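Local coordinates for sporozoite-specific SAG protein (Toxoplasma gondii, PDB 2WNK) that probably serves as a surface antigen of the SAG2-related SRS family on the sporozoite stage of the parasite, built from two SRS domains, at residues T16-A20 with E198-L202; S95-Q101 with K120-L126. All coordinates share one frame; numbering follows the deposited sequence.

Contact 1. Residues T16-A20 with E198-L202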
loop_
_atom_site.group_PDB
_atom_site.type_symbol
_atom_site.label_atom_id
_atom_site.label_comp_id
_atom_site.label_asym_id
_atom_site.label_seq_id
_atom_site.Cartn_x
_atom_site.Cartn_y
_atom_site.Cartn_z
ATOM N N THR A 16 9.264 -0.706 3.116
ATOM C CA THR A 16 8.238 0.311 3.000
ATOM C C THR A 16 6.870 -0.363 2.869
ATOM O O THR A 16 6.716 -1.336 2.112
ATOM C CB THR A 16 8.486 1.197 1.776
ATOM O OG1 THR A 16 9.795 1.780 1.851
ATOM C CG2 THR A 16 7.449 2.302 1.698
ATOM N N VAL A 17 5.892 0.138 3.609
ATOM C CA VAL A 17 4.525 -0.348 3.498
ATOM C C VAL A 17 3.747 0.665 2.660
ATOM O O VAL A 17 3.603 1.821 3.042
ATOM C CB VAL A 17 3.852 -0.539 4.878
ATOM C CG1 VAL A 17 2.375 -0.932 4.704
ATOM C CG2 VAL A 17 4.591 -1.636 5.703
ATOM N N GLU A 18 3.227 0.212 1.528
ATOM C CA GLU A 18 2.625 1.109 0.538
ATOM C C GLU A 18 1.094 1.053 0.505
ATOM O O GLU A 18 0.428 1.987 0.036
ATOM C CB GLU A 18 3.167 0.747 -0.842
ATOM C CG GLU A 18 4.675 0.566 -0.870
ATOM C CD GLU A 18 5.380 1.720 -1.543
ATOM O OE1 GLU A 18 6.493 1.493 -2.085
ATOM O OE2 GLU A 18 4.811 2.838 -1.554
ATOM N N LYS A 19 0.535 -0.042 1.006
ATOM C CA LYS A 19 -0.890 -0.311 0.842
ATOM C C LYS A 19 -1.501 -0.870 2.105
ATOM O O LYS A 19 -0.847 -1.638 2.813
ATOM C CB LYS A 19 -1.061 -1.372 -0.213
ATOM C CG LYS A 19 -1.321 -0.893 -1.539
ATOM C CD LYS A 19 -2.056 -2.011 -2.178
ATOM C CE LYS A 19 -2.299 -1.764 -3.603
ATOM N NZ LYS A 19 -3.187 -2.825 -4.122
ATOM N N ALA A 20 -2.747 -0.498 2.377
ATOM C CA ALA A 20 -3.465 -1.071 3.504
ATOM C C ALA A 20 -3.571 -2.576 3.297
ATOM O O ALA A 20 -3.940 -3.030 2.206
ATOM C CB ALA A 20 -4.851 -0.448 3.628
ATOM N N GLU A 198 0.129 3.121 -8.892
ATOM C CA GLU A 198 1.060 3.224 -7.763
ATOM C C GLU A 198 1.305 1.875 -7.050
ATOM O O GLU A 198 0.515 0.938 -7.155
ATOM C CB GLU A 198 0.586 4.248 -6.744
ATOM C CG GLU A 198 0.061 5.517 -7.332
ATOM C CD GLU A 198 1.054 6.646 -7.271
ATOM O OE1 GLU A 198 2.241 6.431 -7.624
ATOM O OE2 GLU A 198 0.633 7.758 -6.866
ATOM N N GLN A 199 2.408 1.774 -6.313
ATOM C CA GLN A 199 2.584 0.642 -5.412
ATOM C C GLN A 199 1.426 0.699 -4.409
ATOM O O GLN A 199 0.952 -0.316 -3.876
ATOM C CB GLN A 199 3.906 0.808 -4.688
ATOM C CG GLN A 199 5.093 1.087 -5.630
ATOM C CD GLN A 199 5.955 2.237 -5.129
ATOM O OE1 GLN A 199 5.566 3.409 -5.227
ATOM N NE2 GLN A 199 7.125 1.909 -4.588
ATOM N N SER A 200 0.939 1.906 -4.192
ATOM C CA SER A 200 -0.177 2.146 -3.276
ATOM C C SER A 200 -1.515 1.705 -3.858
ATOM O O SER A 200 -2.507 1.619 -3.148
ATOM C CB SER A 200 -0.300 3.622 -3.026
ATOM O OG SER A 200 -0.415 4.298 -4.282
ATOM N N GLY A 201 -1.534 1.453 -5.160
ATOM C CA GLY A 201 -2.774 1.074 -5.859
ATOM C C GLY A 201 -3.565 2.274 -6.303
ATOM O O GLY A 201 -4.640 2.143 -6.905
ATOM N N LEU A 202 -3.019 3.446 -6.055
ATOM C CA LEU A 202 -3.673 4.689 -6.505
ATOM C C LEU A 202 -3.641 4.930 -7.999
ATOM O O LEU A 202 -2.598 4.782 -8.651
ATOM C CB LEU A 202 -3.049 5.876 -5.752
ATOM C CG LEU A 202 -3.605 7.245 -6.077
ATOM C CD1 LEU A 202 -5.035 7.314 -5.565
ATOM C CD2 LEU A 202 -2.745 8.240 -5.297
HETATM O O HOH W 1 -2.757 2.436 -0.504
#

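Contact 2. Residues S95-Q101 with K120-L126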
loop_
_atom_site.group_PDB
_atom_site.type_symbol
_atom_site.label_atom_id
_atom_site.label_comp_id
_atom_site.label_asym_id
_atom_site.label_seq_id
_atom_site.Cartn_x
_atom_site.Cartn_y
_atom_site.Cartn_z
ATOM N N SER A 95 7.467 6.296 10.549
ATOM C CA SER A 95 8.493 5.264 10.588
ATOM C C SER A 95 8.426 4.521 11.918
ATOM O O SER A 95 8.271 5.129 12.984
ATOM C CB SER A 95 9.884 5.877 10.452
ATOM O OG SER A 95 10.173 6.256 9.117
ATOM N N VAL A 96 8.545 3.200 11.867
ATOM C CA VAL A 96 8.815 2.427 13.060
ATOM C C VAL A 96 10.158 1.685 12.923
ATOM O O VAL A 96 10.617 1.418 11.823
ATOM C CB VAL A 96 7.686 1.448 13.454
ATOM C CG1 VAL A 96 6.367 2.244 13.725
ATOM C CG2 VAL A 96 7.439 0.398 12.381
ATOM N N PHE A 97 10.738 1.332 14.051
ATOM C CA PHE A 97 12.065 0.710 14.087
ATOM C C PHE A 97 12.088 -0.453 15.021
ATOM O O PHE A 97 11.356 -0.491 16.043
ATOM C CB PHE A 97 13.118 1.726 14.589
ATOM C CG PHE A 97 13.245 2.948 13.748
ATOM C CD1 PHE A 97 14.150 2.963 12.705
ATOM C CD2 PHE A 97 12.445 4.067 13.978
ATOM C CE1 PHE A 97 14.294 4.098 11.923
ATOM C CE2 PHE A 97 12.593 5.205 13.204
ATOM C CZ PHE A 97 13.504 5.216 12.185
ATOM N N PHE A 98 12.969 -1.424 14.694
ATOM C CA PHE A 98 13.324 -2.456 15.643
ATOM C C PHE A 98 14.827 -2.666 15.653
ATOM O O PHE A 98 15.530 -2.224 14.714
ATOM C CB PHE A 98 12.677 -3.792 15.219
ATOM C CG PHE A 98 11.179 -3.696 15.078
ATOM C CD1 PHE A 98 10.367 -3.781 16.213
ATOM C CD2 PHE A 98 10.598 -3.473 13.832
ATOM C CE1 PHE A 98 8.984 -3.693 16.134
ATOM C CE2 PHE A 98 9.208 -3.363 13.729
ATOM C CZ PHE A 98 8.404 -3.469 14.886
ATOM N N LEU A 99 15.329 -3.347 16.692
ATOM C CA LEU A 99 16.678 -3.873 16.634
ATOM C C LEU A 99 16.672 -5.385 16.763
ATOM O O LEU A 99 15.872 -5.943 17.532
ATOM C CB LEU A 99 17.502 -3.328 17.806
ATOM C CG LEU A 99 17.778 -1.832 17.611
ATOM C CD1 LEU A 99 18.288 -1.190 18.903
ATOM C CD2 LEU A 99 18.786 -1.613 16.460
ATOM N N CYS A 100 17.633 -6.029 16.100
ATOM C CA CYS A 100 17.917 -7.437 16.304
ATOM C C CYS A 100 19.214 -7.442 17.110
ATOM O O CYS A 100 20.202 -6.821 16.689
ATOM C CB CYS A 100 18.152 -8.127 14.958
ATOM S SG CYS A 100 16.679 -8.221 13.850
ATOM N N GLN A 101 19.179 -8.089 18.248
ATOM C CA GLN A 101 20.283 -8.073 19.183
ATOM C C GLN A 101 20.542 -9.436 19.763
ATOM O O GLN A 101 19.727 -10.275 19.685
ATOM C CB GLN A 101 20.005 -7.092 20.320
ATOM C CG GLN A 101 19.013 -7.468 21.311
ATOM C CD GLN A 101 18.621 -6.347 22.273
ATOM O OE1 GLN A 101 17.972 -6.568 23.267
ATOM N NE2 GLN A 101 18.986 -5.172 21.946
ATOM N N LYS A 120 24.383 -4.508 17.025
ATOM C CA LYS A 120 22.974 -4.866 16.718
ATOM C C LYS A 120 22.693 -4.561 15.265
ATOM O O LYS A 120 23.467 -3.854 14.638
ATOM C CB LYS A 120 22.017 -4.080 17.634
ATOM C CG LYS A 120 22.165 -4.486 19.106
ATOM C CD LYS A 120 21.350 -3.581 20.040
ATOM C CE LYS A 120 21.903 -3.619 21.461
ATOM N NZ LYS A 120 20.896 -3.142 22.440
ATOM N N CYS A 121 21.571 -5.063 14.727
ATOM C CA CYS A 121 21.209 -4.766 13.348
ATOM C C CYS A 121 19.838 -4.103 13.388
ATOM O O CYS A 121 18.974 -4.528 14.162
ATOM C CB CYS A 121 21.199 -6.070 12.484
ATOM S SG CYS A 121 20.806 -5.757 10.728
ATOM N N GLY A 122 19.624 -3.054 12.587
ATOM C CA GLY A 122 18.415 -2.238 12.710
ATOM C C GLY A 122 17.440 -2.560 11.574
ATOM O O GLY A 122 17.852 -2.914 10.465
ATOM N N VAL A 123 16.154 -2.482 11.888
ATOM C CA VAL A 123 15.077 -2.684 10.925
ATOM C C VAL A 123 14.242 -1.429 10.919
ATOM O O VAL A 123 13.742 -1.021 11.978
ATOM C CB VAL A 123 14.179 -3.823 11.362
ATOM C CG1 VAL A 123 12.953 -3.928 10.406
ATOM C CG2 VAL A 123 14.964 -5.119 11.336
ATOM N N HIS A 124 14.163 -0.778 9.763
ATOM C CA HIS A 124 13.415 0.458 9.629
ATOM C C HIS A 124 12.233 0.167 8.701
ATOM O O HIS A 124 12.448 -0.265 7.554
ATOM C CB HIS A 124 14.281 1.518 9.001
ATOM C CG HIS A 124 13.529 2.762 8.655
ATOM N ND1 HIS A 124 13.734 3.443 7.478
ATOM C CD2 HIS A 124 12.533 3.415 9.301
ATOM C CE1 HIS A 124 12.917 4.483 7.424
ATOM N NE2 HIS A 124 12.180 4.490 8.519
ATOM N N ILE A 125 11.020 0.392 9.190
ATOM C CA ILE A 125 9.839 0.206 8.348
ATOM C C ILE A 125 9.193 1.569 8.142
ATOM O O ILE A 125 8.767 2.211 9.118
ATOM C CB ILE A 125 8.834 -0.785 8.938
ATOM C CG1 ILE A 125 9.503 -2.160 9.158
ATOM C CG2 ILE A 125 7.621 -0.869 7.998
ATOM C CD1 ILE A 125 8.690 -3.146 10.028
ATOM N N LEU A 126 9.182 2.008 6.887
ATOM C CA LEU A 126 8.526 3.256 6.481
ATOM C C LEU A 126 7.083 2.951 6.061
ATOM O O LEU A 126 6.851 2.145 5.169
ATOM C CB LEU A 126 9.276 3.898 5.317
ATOM C CG LEU A 126 8.630 5.234 4.899
ATOM C CD1 LEU A 126 8.692 6.234 6.020
ATOM C CD2 LEU A 126 9.202 5.816 3.607
#

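Contact 1. Residues T16-A20 with E198-L202
With chi1 at -47° in E18 and -51° in Q199, each CG lies beside its own backbone N, and a bend at the next torsion in both brings the carboxylate and the amide together across the contact. The two planes stand 56° apart; OE1 of E18 comes within 2.6 Å of NE2 of Q199, but the angle is too poor for a hydrogen bond. The carboxylate is instead paired through OE2 with K128, a salt bridge, while CB of Q199 packs 3.6 Å from CD of E18. K19 adds a long aliphatic chain that lies extended beyond CG alongside the turn: its CG sits 3.2 Å from the carbonyl O of S200, and CE reaches 3.7 Å from N of G201. Lysine suits this course, since its methylenes pass the turn backbone while NZ goes on to a hydrogen bond with the carbonyl O of C158. Residues 198-201 form a type I beta turn in the loop ahead of strand 202-207, and the turn meets E18 and K19, the residues that follow strand 12-17, so that the second SRS domain touches the first here. G201 closes the turn at positive phi, a conformation glycine adopts easily, and its bare CA leaves CE of K19 to pass close to the turn backbone. No direct hydrogen bond spans the segments. CA of S200 makes a CA-H...O contact of 3.4 Å with the carbonyl O of E18, and a water molecule donates to that same oxygen and to the carbonyl O of S200, the latter at 2.8 Å.

Contact 2. Residues S95-Q101 with K120-L126
Strands 95-101 and 121-126 run antiparallel, their axes at 159° and 4.6 Å apart at the closest, and the hydrogen-bonded pairs V96-I125, F98-V123 and C100-C121 each contribute two N-H...O bonds. Between them, CA-H...O contacts such as that from CA of F97 to the carbonyl O of V123 (3.2 Å) fill the non-hydrogen-bonded positions. On the face that carries S95, F97 and H124, the imidazole is held at one edge nitrogen: OG of S95 lies 2.7 Å from NE2 of H124 in a hydrogen bond that either could donate. The CG of H124 swings opposite its backbone N (chi1 172°), and its ring lies beside that of F97, planes only 16° apart, but offset so that little of one ring lies over the other. CE1 of F97 nevertheless comes 3.2 Å from CD2 of H124. These are the two inner strands of a four-stranded mixed sheet in the first SRS domain, between strands 12-17 and 34-36. The other face is apolar and buried, as befits V96, F98, V123 and I125: CD1 of I125 meets the F98 ring at its edge, 3.7 Å from CE2, and that ring also meets the ring of F26. C100 and C121 point to this face as neighbours, yet each is joined to a different partner, C28 and C6 respectively, so two disulfides tie the paired strands to other parts of the domain. CD2 of L99 lies 3.8 Å from CA of G122, packing over its backbone. Next to C121, the methylenes of K120 run alongside Q101, CG of K120 being 3.6 Å from CB of Q101.

In the fold
Contact 1 joins the two SRS domains near the middle of the elongated chain, its centre about 2 Å from that of the chain, whereas contact 2 lies within the first domain, its centre about 20 Å away. The two contact centres are about 21 Å apart, but strands 12-17 and 121-127 are parallel neighbours in one sheet and connect them directly. N of V17 is 2.7 Å from O of L126, a probable hydrogen bond, and CG2 of V17 packs 3.9 Å from CG2 of I125. Thus the strand paired in contact 2 flanks the strand that leads into E18 and K19. Along the chain, contact 2 is nested inside the much longer loop closed by contact 1.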